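Long-range contact in putative cathepsin d (Ixodes ricinus, PDB 5N7Q), which probably cleaves internal peptide bonds of proteins as an aspartic endopeptidase of the pepsin-like A1 family: residues 21-33 / 57-69. Numbering follows the deposited sequence.
Sequences PISIGTPPQDFQV and HHRYDSSKSSTYE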
loop_
_atom_site.group_PDB
_atom_site.type_symbol
_atom_site.label_atom_id
_atom_site.label_comp_id
_atom_site.label_asym_id
_atom_site.label_seq_id
_atom_site.Cartn_x
_atom_site.Cartn_y
_atom_site.Cartn_z
ATOM N N PRO A 21 9.472 10.930 1.512
ATOM C CA PRO A 21 9.502 12.137 2.312
ATOM C C PRO A 21 8.290 13.060 2.197
ATOM O O PRO A 21 7.720 13.228 1.128
ATOM C CB PRO A 21 10.745 12.848 1.784
ATOM C CG PRO A 21 10.765 12.469 0.345
ATOM C CD PRO A 21 10.390 11.023 0.363
ATOM N N ILE A 22 7.932 13.649 3.337
ATOM C CA ILE A 22 6.961 14.748 3.375
ATOM C C ILE A 22 7.482 15.745 4.381
ATOM O O ILE A 22 8.355 15.424 5.160
ATOM C CB ILE A 22 5.505 14.324 3.732
ATOM C CG1 ILE A 22 5.365 13.802 5.175
ATOM C CG2 ILE A 22 4.982 13.297 2.723
ATOM C CD1 ILE A 22 3.929 13.584 5.648
ATOM N N SER A 23 6.911 16.936 4.352
ATOM C CA SER A 23 7.101 17.850 5.481
ATOM C C SER A 23 5.797 18.378 5.973
ATOM O O SER A 23 4.791 18.411 5.242
ATOM C CB SER A 23 8.055 19.004 5.141
ATOM O OG SER A 23 7.471 19.989 4.313
ATOM N N ILE A 24 5.822 18.784 7.250
ATOM C CA ILE A 24 4.680 19.383 7.916
ATOM C C ILE A 24 5.154 20.684 8.552
ATOM O O ILE A 24 6.212 20.725 9.163
ATOM C CB ILE A 24 4.115 18.468 9.023
ATOM C CG1 ILE A 24 3.803 17.045 8.506
ATOM C CG2 ILE A 24 2.909 19.104 9.702
ATOM C CD1 ILE A 24 2.612 16.882 7.579
ATOM N N GLY A 25 4.344 21.731 8.447
ATOM C CA GLY A 25 4.514 22.920 9.310
ATOM C C GLY A 25 5.414 23.956 8.699
ATOM O O GLY A 25 5.972 23.785 7.608
ATOM N N THR A 26 5.531 25.063 9.429
ATOM C CA THR A 26 6.251 26.255 8.970
ATOM C C THR A 26 7.144 26.730 10.129
ATOM O O THR A 26 6.624 27.144 11.143
ATOM C CB THR A 26 5.272 27.375 8.581
ATOM O OG1 THR A 26 4.294 26.841 7.659
ATOM C CG2 THR A 26 5.994 28.517 7.944
ATOM N N PRO A 27 8.465 26.636 10.017
ATOM C CA PRO A 27 9.173 26.068 8.871
ATOM C C PRO A 27 8.980 24.548 8.770
ATOM O O PRO A 27 8.471 23.939 9.707
ATOM C CB PRO A 27 10.643 26.397 9.176
ATOM C CG PRO A 27 10.702 26.526 10.649
ATOM C CD PRO A 27 9.388 27.097 11.072
ATOM N N PRO A 28 9.402 23.950 7.648
ATOM C CA PRO A 28 9.147 22.516 7.440
ATOM C C PRO A 28 9.801 21.598 8.459
ATOM O O PRO A 28 10.982 21.768 8.808
ATOM C CB PRO A 28 9.718 22.262 6.038
ATOM C CG PRO A 28 9.644 23.596 5.364
ATOM C CD PRO A 28 9.975 24.574 6.447
ATOM N N GLN A 29 9.022 20.648 8.962
ATOM C CA GLN A 29 9.514 19.523 9.745
ATOM C C GLN A 29 9.415 18.282 8.871
ATOM O O GLN A 29 8.350 17.984 8.338
ATOM C CB GLN A 29 8.693 19.337 10.998
ATOM C CG GLN A 29 8.744 20.555 11.920
ATOM C CD GLN A 29 7.836 20.409 13.127
ATOM O OE1 GLN A 29 7.748 19.331 13.736
ATOM N NE2 GLN A 29 7.182 21.504 13.507
ATOM N N ASP A 30 10.519 17.562 8.754
ATOM C CA ASP A 30 10.634 16.474 7.756
ATOM C C ASP A 30 10.327 15.087 8.345
ATOM O O ASP A 30 10.703 14.774 9.465
ATOM C CB ASP A 30 12.025 16.483 7.158
ATOM C CG ASP A 30 12.301 17.699 6.306
ATOM O OD1 ASP A 30 11.386 18.246 5.674
ATOM O OD2 ASP A 30 13.494 18.101 6.256
ATOM N N PHE A 31 9.640 14.265 7.542
ATOM C CA PHE A 31 9.270 12.892 7.914
ATOM C C PHE A 31 9.356 11.972 6.724
ATOM O O PHE A 31 9.476 12.419 5.570
ATOM C CB PHE A 31 7.824 12.853 8.430
ATOM C CG PHE A 31 7.571 13.811 9.565
ATOM C CD1 PHE A 31 7.211 15.141 9.340
ATOM C CD2 PHE A 31 7.720 13.372 10.868
ATOM C CE1 PHE A 31 7.050 16.008 10.415
ATOM C CE2 PHE A 31 7.548 14.231 11.930
ATOM C CZ PHE A 31 7.210 15.545 11.701
ATOM N N GLN A 32 9.316 10.685 7.039
ATOM C CA GLN A 32 9.137 9.622 6.038
ATOM C C GLN A 32 7.844 8.925 6.321
ATOM O O GLN A 32 7.550 8.581 7.467
ATOM C CB GLN A 32 10.280 8.627 6.112
ATOM C CG GLN A 32 11.633 9.254 5.818
ATOM C CD GLN A 32 11.805 9.619 4.375
ATOM O OE1 GLN A 32 11.170 9.036 3.499
ATOM N NE2 GLN A 32 12.673 10.599 4.100
ATOM N N VAL A 33 7.052 8.674 5.286
ATOM C CA VAL A 33 5.752 8.001 5.464
ATOM C C VAL A 33 5.533 6.949 4.402
ATOM O O VAL A 33 6.028 7.061 3.299
ATOM C CB VAL A 33 4.567 8.994 5.421
ATOM C CG1 VAL A 33 4.610 9.911 6.628
ATOM C CG2 VAL A 33 4.519 9.825 4.145
ATOM N N HIS A 57 12.037 8.004 16.298
ATOM C CA HIS A 57 11.436 8.422 15.035
ATOM C C HIS A 57 11.384 9.927 14.987
ATOM O O HIS A 57 11.640 10.592 16.011
ATOM C CB HIS A 57 10.048 7.791 14.849
ATOM C CG HIS A 57 10.113 6.334 14.534
ATOM N ND1 HIS A 57 10.188 5.359 15.507
ATOM C CD2 HIS A 57 10.197 5.689 13.347
ATOM C CE1 HIS A 57 10.283 4.178 14.928
ATOM N NE2 HIS A 57 10.313 4.354 13.619
ATOM N N HIS A 58 11.133 10.493 13.810
ATOM C CA HIS A 58 10.914 11.935 13.714
ATOM C C HIS A 58 9.555 12.310 14.293
ATOM O O HIS A 58 8.548 11.638 14.052
ATOM C CB HIS A 58 11.086 12.436 12.293
ATOM C CG HIS A 58 12.368 11.997 11.675
ATOM N ND1 HIS A 58 12.406 11.091 10.639
ATOM C CD2 HIS A 58 13.654 12.253 12.003
ATOM C CE1 HIS A 58 13.664 10.837 10.328
ATOM N NE2 HIS A 58 14.441 11.533 11.138
ATOM N N ARG A 59 9.547 13.365 15.102
ATOM C CA ARG A 59 8.337 13.818 15.802
ATOM C C ARG A 59 7.881 15.179 15.308
ATOM O O ARG A 59 8.700 16.028 14.911
ATOM C CB ARG A 59 8.567 13.811 17.321
ATOM C CG ARG A 59 8.880 12.440 17.902
ATOM C CD ARG A 59 9.300 12.461 19.371
ATOM N NE ARG A 59 10.431 13.350 19.586
ATOM C CZ ARG A 59 11.705 13.115 19.248
ATOM N NH1 ARG A 59 12.092 11.982 18.660
ATOM N NH2 ARG A 59 12.626 14.060 19.492
ATOM N N TYR A 60 6.572 15.359 15.306
ATOM C CA TYR A 60 5.954 16.640 14.938
ATOM C C TYR A 60 5.806 17.482 16.197
ATOM O O TYR A 60 5.193 17.011 17.169
ATOM C CB TYR A 60 4.598 16.384 14.330
ATOM C CG TYR A 60 3.798 17.663 14.127
ATOM C CD1 TYR A 60 4.206 18.624 13.238
ATOM C CD2 TYR A 60 2.644 17.908 14.851
ATOM C CE1 TYR A 60 3.490 19.804 13.061
ATOM C CE2 TYR A 60 1.895 19.047 14.654
ATOM C CZ TYR A 60 2.316 20.007 13.769
ATOM O OH TYR A 60 1.570 21.161 13.606
ATOM N N ASP A 61 6.360 18.711 16.159
ATOM C CA ASP A 61 6.240 19.650 17.281
ATOM C C ASP A 61 5.401 20.855 16.833
ATOM O O ASP A 61 5.887 21.761 16.206
ATOM C CB ASP A 61 7.607 20.099 17.770
ATOM C CG ASP A 61 7.519 20.923 19.040
ATOM O OD1 ASP A 61 6.415 21.382 19.396
ATOM O OD2 ASP A 61 8.571 21.128 19.689
ATOM N N SER A 62 4.126 20.835 17.180
ATOM C CA SER A 62 3.217 21.926 16.840
ATOM C C SER A 62 3.698 23.299 17.304
ATOM O O SER A 62 3.416 24.300 16.655
ATOM C CB SER A 62 1.844 21.634 17.441
ATOM O OG SER A 62 1.919 21.513 18.846
ATOM N N SER A 63 4.416 23.318 18.427
ATOM C CA SER A 63 4.805 24.577 19.040
ATOM C C SER A 63 5.864 25.326 18.262
ATOM O O SER A 63 6.079 26.504 18.525
ATOM C CB SER A 63 5.284 24.347 20.488
ATOM O OG SER A 63 6.609 23.830 20.549
ATOM N N LYS A 64 6.494 24.669 17.291
ATOM C CA LYS A 64 7.520 25.269 16.441
ATOM C C LYS A 64 6.969 25.631 15.072
ATOM O O LYS A 64 7.712 26.102 14.231
ATOM C CB LYS A 64 8.692 24.297 16.277
ATOM C CG LYS A 64 9.297 23.787 17.578
ATOM C CD LYS A 64 9.830 24.904 18.457
ATOM C CE LYS A 64 10.562 24.329 19.673
ATOM N NZ LYS A 64 11.010 25.398 20.612
ATOM N N SER A 65 5.679 25.380 14.839
ATOM C CA SER A 65 5.044 25.687 13.566
ATOM C C SER A 65 4.071 26.863 13.661
ATOM O O SER A 65 3.077 26.794 14.373
ATOM C CB SER A 65 4.289 24.459 13.025
ATOM O OG SER A 65 3.633 24.821 11.829
ATOM N N SER A 66 4.315 27.904 12.877
ATOM C CA SER A 66 3.451 29.080 12.861
ATOM C C SER A 66 2.144 28.881 12.105
ATOM O O SER A 66 1.273 29.738 12.163
ATOM C CB SER A 66 4.212 30.265 12.281
ATOM O OG SER A 66 4.606 30.041 10.952
ATOM N N THR A 67 2.014 27.776 11.367
ATOM C CA THR A 67 0.798 27.439 10.649
ATOM C C THR A 67 -0.045 26.340 11.319
ATOM O O THR A 67 -1.135 26.003 10.834
ATOM C CB THR A 67 1.119 27.074 9.184
ATOM O OG1 THR A 67 2.214 26.170 9.157
ATOM C CG2 THR A 67 1.459 28.357 8.386
ATOM N N TYR A 68 0.445 25.803 12.448
ATOM C CA TYR A 68 -0.312 24.849 13.241
ATOM C C TYR A 68 -1.635 25.400 13.741
ATOM O O TYR A 68 -1.694 26.559 14.202
ATOM C CB TYR A 68 0.525 24.396 14.426
ATOM C CG TYR A 68 -0.238 23.928 15.645
ATOM C CD1 TYR A 68 -0.889 22.688 15.675
ATOM C CD2 TYR A 68 -0.300 24.743 16.788
ATOM C CE1 TYR A 68 -1.585 22.270 16.799
ATOM C CE2 TYR A 68 -0.982 24.331 17.905
ATOM C CZ TYR A 68 -1.613 23.099 17.917
ATOM O OH TYR A 68 -2.308 22.702 19.039
ATOM N N GLU A 69 -2.677 24.579 13.642
ATOM C CA GLU A 69 -3.953 24.861 14.260
ATOM C C GLU A 69 -4.378 23.665 15.064
ATOM O O GLU A 69 -4.343 22.521 14.582
ATOM C CB GLU A 69 -5.021 25.175 13.203
ATOM C CG GLU A 69 -4.728 26.398 12.356
ATOM C CD GLU A 69 -5.729 26.504 11.229
ATOM O OE1 GLU A 69 -6.803 27.085 11.466
ATOM O OE2 GLU A 69 -5.459 25.980 10.129
HETATM O O HOH W 1 7.316 30.437 11.244
HETATM O O HOH W 2 8.068 24.040 12.316
HETATM O O HOH W 3 10.235 18.530 14.821
HETATM O O HOH W 4 10.686 16.053 12.176
#
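The carboxamide of Q29 lies against the backbone of D61 and bonds to it twice. OE1 of Q29 accepts from D61 N on a lone pair, 2.9 Å away and nearly straight at 173°. NE2 of Q29 reaches D61 O at 3.0 Å from above the carbonyl plane, while K64 N comes to the same oxygen from the opposite face. The two bonds to D61, through OE1 and NE2, fix the rotation of the Q29 amide. Packing is tight where I24 and F31 meet Y60 and the H58-R59 backbone. I24 CG2 meets Y60 CE1 at 3.5 Å, the two side chains crossing at about a right angle. The F31 ring turns its edge to the backbone of H58, R59 and Y60, with CE2 3.5 Å from H58 O, a buried oxygen with no polar partner. L44 of strand 42-45 also packs on I24 and F31. Strands 17-24 and 29-36 form an antiparallel hairpin of the pepsin-like fold, and 57-69 is the loop running past its turn toward strand 69-79. At that turn T26 N donates to S65 OG at 3.1 Å, and T26 O accepts from S66 N at 3.0 Å. S65 OG stands anti to its own N (chi1 177°), which brings it against G25 CA and within bonding distance of T26 N; it also hydrogen-bonds to D91 of strand 82-95. The outer side is looser and wetter. One water joins P27 O, Q29 NE2 and K64 O, and another links Q29 OE1 to R59 O.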